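Local coordinates for D-isomer specific 2-hydroxyacid dehydrogenase family protein (Desulfovibrio vulgaris, PDB 5TX7) that probably interconverts D-2-hydroxyacids and 2-keto acids with a nicotinamide cofactor, as D-isomer specific 2-hydroxyacid dehydrogenases do, at residues S93-Y98 with R296-S301; L242-V247 with N273-A278. All coordinates share one frame; numbering follows the deposited sequence.

The two contacts sit on opposite sides of the chain's centre, their own centres 33 Å apart and their nearest atoms about 19 Å apart, so they do not touch. Contact 1 (93-98 with 296-301) packs the loop that leaves edge strand 92-93 against helix 292-310, the last helix of the chain, while contact 2 (242-247 with 273-278) lies inside the Rossmann-type NAD-binding domain. Along the sequence, contact 2 is nested in the loop that contact 1 closes: the chain leaves through 93-98, builds the nucleotide domain and comes back along helix 292-310. In this family the active site lies in the cleft between two such domains; contact 1 is where the chain passes between them.

Contact 1 (S93-Y98 with R296-S301)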
loop_
_atom_site.group_PDB
_atom_site.type_symbol
_atom_site.label_atom_id
_atom_site.label_comp_id
_atom_site.label_asym_id
_atom_site.label_seq_id
_atom_site.Cartn_x
_atom_site.Cartn_y
_atom_site.Cartn_z
ATOM N N SER A 93 8.785 28.330 -17.362
ATOM C CA SER A 93 9.428 27.171 -16.761
ATOM C C SER A 93 8.404 26.208 -16.146
ATOM O O SER A 93 7.332 26.640 -15.687
ATOM C CB SER A 93 10.427 27.624 -15.698
ATOM O OG SER A 93 11.523 28.300 -16.283
ATOM N N ASN A 94 8.750 24.915 -16.134
ATOM C CA ASN A 94 7.976 23.908 -15.382
ATOM C C ASN A 94 8.849 23.252 -14.318
ATOM O O ASN A 94 9.966 23.705 -14.082
ATOM C CB ASN A 94 7.341 22.882 -16.341
ATOM C CG ASN A 94 8.348 21.939 -16.966
ATOM O OD1 ASN A 94 9.576 22.132 -16.881
ATOM N ND2 ASN A 94 7.830 20.910 -17.617
ATOM N N VAL A 95 8.328 22.212 -13.667
ATOM C CA VAL A 95 9.080 21.426 -12.702
ATOM C C VAL A 95 8.936 19.936 -13.026
ATOM O O VAL A 95 7.917 19.325 -12.681
ATOM C CB VAL A 95 8.569 21.662 -11.271
ATOM C CG1 VAL A 95 9.454 20.924 -10.269
ATOM C CG2 VAL A 95 8.490 23.156 -10.953
ATOM N N PRO A 96 9.937 19.339 -13.691
ATOM C CA PRO A 96 9.918 17.878 -13.861
ATOM C C PRO A 96 10.444 17.143 -12.626
ATOM O O PRO A 96 11.197 17.719 -11.840
ATOM C CB PRO A 96 10.835 17.651 -15.067
ATOM C CG PRO A 96 11.790 18.796 -15.031
ATOM C CD PRO A 96 11.100 19.961 -14.347
ATOM N N GLY A 97 10.010 15.898 -12.442
ATOM C CA GLY A 97 10.577 15.009 -11.424
ATOM C C GLY A 97 10.148 15.155 -9.969
ATOM O O GLY A 97 10.511 14.316 -9.145
ATOM N N TYR A 98 9.375 16.186 -9.642
ATOM C CA TYR A 98 8.967 16.443 -8.253
ATOM C C TYR A 98 8.148 15.297 -7.626
ATOM O O TYR A 98 8.193 15.105 -6.415
ATOM C CB TYR A 98 8.159 17.764 -8.142
ATOM C CG TYR A 98 6.734 17.674 -8.686
ATOM C CD1 TYR A 98 5.672 17.288 -7.876
ATOM C CD2 TYR A 98 6.463 18.026 -9.997
ATOM C CE1 TYR A 98 4.377 17.206 -8.382
ATOM C CE2 TYR A 98 5.186 17.955 -10.526
ATOM C CZ TYR A 98 4.142 17.534 -9.712
ATOM O OH TYR A 98 2.867 17.441 -10.220
ATOM N N ARG A 296 6.245 19.949 -1.344
ATOM C CA ARG A 296 7.414 20.602 -0.748
ATOM C C ARG A 296 8.557 20.737 -1.773
ATOM O O ARG A 296 9.191 21.790 -1.879
ATOM C CB ARG A 296 7.888 19.810 0.483
ATOM C CG ARG A 296 8.132 20.608 1.747
ATOM C CD ARG A 296 8.106 19.722 3.006
ATOM N N THR A 297 8.792 19.680 -2.543
ATOM C CA THR A 297 9.831 19.673 -3.564
ATOM C C THR A 297 9.459 20.620 -4.708
ATOM O O THR A 297 10.295 21.388 -5.199
ATOM C CB THR A 297 10.039 18.235 -4.099
ATOM O OG1 THR A 297 10.530 17.408 -3.029
ATOM C CG2 THR A 297 11.016 18.194 -5.292
ATOM N N LEU A 298 8.199 20.530 -5.128
ATOM C CA LEU A 298 7.613 21.434 -6.115
ATOM C C LEU A 298 7.775 22.918 -5.740
ATOM O O LEU A 298 8.083 23.750 -6.595
ATOM C CB LEU A 298 6.149 21.050 -6.347
ATOM C CG LEU A 298 5.320 21.783 -7.376
ATOM C CD1 LEU A 298 6.018 21.908 -8.712
ATOM C CD2 LEU A 298 3.991 21.054 -7.531
ATOM N N MET A 299 7.588 23.230 -4.464
ATOM C CA MET A 299 7.772 24.589 -3.967
ATOM C C MET A 299 9.220 25.028 -4.127
ATOM O O MET A 299 9.476 26.101 -4.646
ATOM C CB MET A 299 7.358 24.678 -2.496
ATOM C CG MET A 299 7.417 26.080 -1.886
ATOM S SD MET A 299 6.144 27.209 -2.472
ATOM C CE MET A 299 4.687 26.465 -1.733
ATOM N N ASP A 300 10.159 24.196 -3.660
ATOM C CA ASP A 300 11.594 24.494 -3.749
ATOM C C ASP A 300 12.074 24.668 -5.188
ATOM O O ASP A 300 12.825 25.616 -5.480
ATOM C CB ASP A 300 12.431 23.405 -3.088
ATOM C CG ASP A 300 12.413 23.463 -1.556
ATOM O OD1 ASP A 300 12.313 24.567 -0.970
ATOM O OD2 ASP A 300 12.538 22.372 -0.929
ATOM N N SER A 301 11.639 23.770 -6.078
ATOM C CA SER A 301 12.011 23.838 -7.495
ATOM C C SER A 301 11.440 25.071 -8.178
ATOM O O SER A 301 12.092 25.651 -9.033
ATOM C CB SER A 301 11.555 22.585 -8.254
ATOM O OG SER A 301 12.230 21.419 -7.805
HETATM O O HOH W 1 9.959 14.908 -4.223
#
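The loop backbone of 93-98 passes helix 292-310 with the CA atoms of Y98 and L298 5.6 Å apart and those of V95 and S301 6.4 Å apart. This loop, from strand 92-93 to helix 100-116, and helix 292-310 are the chain's departure from, and return to, the five-stranded domain. L298 lies in the middle of the contact and turns CD2 to the Y98 ring and CD1 chiefly to V95. CD2 rests over a face of that ring in a CH-pi contact, 4.1 Å from the centroid and 15° off the ring normal. Y98 has its CG between the backbone N and the carbonyl carbon (chi1 74°), a torsion that lays the ring alongside L298, both side chains pointing the same way. A forked leucine suits this place because CD1 can still reach V95, whose CG2 lies 3.6 Å from it. The other valine branch, CG1, packs against CB of S301, a residue small enough to let the loop come near the helix. At the loop's far end CG2 of T297 touches CA of Y98. The hydroxyl of T297 is bonded to T293 O one turn back, and a water 2.8 Å from T297 OG1 donates to Y98 O. Farther along the helix, N305 ND2 bonds N94 O. Between 93-98 and 296-301 themselves, methyls, ring and CH2 make the direct contact apolar, and polarity enters through the bridging water.

Contact 2 (L242-V247 with N273-A278); sequences LDERAV and NPLLSA
The guanidinium of R245 has CB of P274 over one face, 4.2 Å above the plane and offset toward the rim, the proline ring offering it an apolar surface; the carboxylate of E244 meets the amide of N273 with their planes 45° apart. Two helix starts meet in this Rossmann-type domain: helix 244-253, which links parallel strands 231-235 and 256-261, and the short, weakly bonded helix 274-277 before strand 281-283. Each has an N-cap acid or amide. OD1 of D243 takes a weak bond from R245 N, and OD1 of N273 accepts from L275 N in the carbonyl plane, on a lone pair, at 3.0 Å. An asparagine can do this and still offer its ND2, which gives E244 OE1 a weak bond of 3.2 Å, bent to 124° at the hydrogen. N273 OD1 also lies near OE1, acceptor against acceptor, so the pairing is poor; OE2 accepts from S265 N, probably the main hold on the carboxylate. Next to the polar pair, L275 crosses the E244 chain at about a right angle and sets CD1 against the aliphatic CG, 3.7 Å away. L276 packs on I125 of the second subunit. Branched leucine and valine fill the buried side, where CD2 of L275 ends 3.8 Å from CG1 of V247.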
loop_
_atom_site.group_PDB
_atom_site.type_symbol
_atom_site.label_atom_id
_atom_site.label_comp_id
_atom_site.label_asym_id
_atom_site.label_seq_id
_atom_site.Cartn_x
_atom_site.Cartn_y
_atom_site.Cartn_z
ATOM N N LEU A 242 -7.071 5.259 -21.990
ATOM C CA LEU A 242 -8.036 4.147 -21.970
ATOM C C LEU A 242 -9.218 4.378 -22.881
ATOM O O LEU A 242 -9.645 5.519 -23.044
ATOM C CB LEU A 242 -8.660 4.027 -20.578
ATOM C CG LEU A 242 -7.849 3.973 -19.323
ATOM C CD1 LEU A 242 -8.780 3.709 -18.150
ATOM C CD2 LEU A 242 -6.879 2.850 -19.520
ATOM N N ASP A 243 -9.767 3.286 -23.418
ATOM C CA ASP A 243 -11.148 3.271 -23.912
ATOM C C ASP A 243 -11.987 2.900 -22.692
ATOM O O ASP A 243 -12.024 1.736 -22.280
ATOM C CB ASP A 243 -11.317 2.264 -25.061
ATOM C CG ASP A 243 -12.782 2.117 -25.534
ATOM O OD1 ASP A 243 -13.693 2.772 -24.986
ATOM O OD2 ASP A 243 -13.036 1.328 -26.468
ATOM N N GLU A 244 -12.634 3.904 -22.103
ATOM C CA GLU A 244 -13.362 3.757 -20.832
ATOM C C GLU A 244 -14.481 2.715 -20.901
ATOM O O GLU A 244 -14.734 2.010 -19.920
ATOM C CB GLU A 244 -13.909 5.121 -20.348
ATOM C CG GLU A 244 -12.818 6.144 -19.989
ATOM C CD GLU A 244 -13.336 7.373 -19.250
ATOM O OE1 GLU A 244 -14.554 7.704 -19.346
ATOM O OE2 GLU A 244 -12.517 8.036 -18.555
ATOM N N ARG A 245 -15.118 2.607 -22.066
ATOM C CA ARG A 245 -16.176 1.620 -22.311
ATOM C C ARG A 245 -15.653 0.187 -22.206
ATOM O O ARG A 245 -16.190 -0.637 -21.478
ATOM C CB ARG A 245 -16.800 1.867 -23.694
ATOM C CG ARG A 245 -17.868 0.874 -24.143
ATOM C CD ARG A 245 -18.974 0.657 -23.113
ATOM N NE ARG A 245 -19.728 1.884 -22.835
ATOM C CZ ARG A 245 -20.902 1.940 -22.199
ATOM N NH1 ARG A 245 -21.510 0.833 -21.755
ATOM N NH2 ARG A 245 -21.483 3.126 -22.008
ATOM N N ALA A 246 -14.592 -0.095 -22.940
ATOM C CA ALA A 246 -13.974 -1.422 -22.948
ATOM C C ALA A 246 -13.518 -1.854 -21.561
ATOM O O ALA A 246 -13.665 -3.026 -21.185
ATOM C CB ALA A 246 -12.811 -1.459 -23.924
ATOM N N VAL A 247 -12.990 -0.903 -20.793
ATOM C CA VAL A 247 -12.515 -1.192 -19.439
ATOM C C VAL A 247 -13.704 -1.512 -18.516
ATOM O O VAL A 247 -13.648 -2.468 -17.738
ATOM C CB VAL A 247 -11.632 -0.041 -18.915
ATOM C CG1 VAL A 247 -11.262 -0.232 -17.453
ATOM C CG2 VAL A 247 -10.369 0.082 -19.762
ATOM N N ASN A 273 -20.679 8.205 -16.387
ATOM C CA ASN A 273 -19.382 7.655 -16.816
ATOM C C ASN A 273 -19.428 6.156 -16.522
ATOM O O ASN A 273 -19.751 5.772 -15.397
ATOM C CB ASN A 273 -18.229 8.317 -16.043
ATOM C CG ASN A 273 -16.846 7.926 -16.568
ATOM O OD1 ASN A 273 -16.543 6.746 -16.741
ATOM N ND2 ASN A 273 -15.985 8.927 -16.799
ATOM N N PRO A 274 -19.117 5.303 -17.522
ATOM C CA PRO A 274 -19.270 3.856 -17.281
ATOM C C PRO A 274 -18.360 3.314 -16.169
ATOM O O PRO A 274 -18.703 2.324 -15.519
ATOM C CB PRO A 274 -18.920 3.221 -18.640
ATOM C CG PRO A 274 -18.094 4.254 -19.340
ATOM C CD PRO A 274 -18.610 5.583 -18.883
ATOM N N LEU A 275 -17.234 3.982 -15.916
ATOM C CA LEU A 275 -16.318 3.569 -14.848
ATOM C C LEU A 275 -16.832 3.814 -13.430
ATOM O O LEU A 275 -16.340 3.175 -12.496
ATOM C CB LEU A 275 -14.925 4.169 -15.071
ATOM C CG LEU A 275 -14.251 3.653 -16.362
ATOM C CD1 LEU A 275 -13.042 4.502 -16.732
ATOM C CD2 LEU A 275 -13.893 2.175 -16.271
ATOM N N LEU A 276 -17.841 4.671 -13.268
ATOM C CA LEU A 276 -18.503 4.864 -11.962
ATOM C C LEU A 276 -19.585 3.825 -11.639
ATOM O O LEU A 276 -20.000 3.716 -10.486
ATOM C CB LEU A 276 -19.071 6.277 -11.844
ATOM C CG LEU A 276 -18.023 7.349 -11.606
ATOM C CD1 LEU A 276 -18.594 8.723 -11.919
ATOM C CD2 LEU A 276 -17.506 7.319 -10.168
ATOM N N SER A 277 -20.037 3.076 -12.642
ATOM C CA SER A 277 -20.996 1.977 -12.445
ATOM C C SER A 277 -20.329 0.597 -12.466
ATOM O O SER A 277 -21.002 -0.414 -12.217
ATOM C CB SER A 277 -22.072 2.015 -13.540
ATOM O OG SER A 277 -22.558 3.328 -13.747
ATOM N N ALA A 278 -19.036 0.547 -12.786
ATOM C CA ALA A 278 -18.330 -0.727 -12.974
ATOM C C ALA A 278 -17.925 -1.319 -11.631
ATOM O O ALA A 278 -17.492 -0.582 -10.734
ATOM C CB ALA A 278 -17.078 -0.529 -13.834
#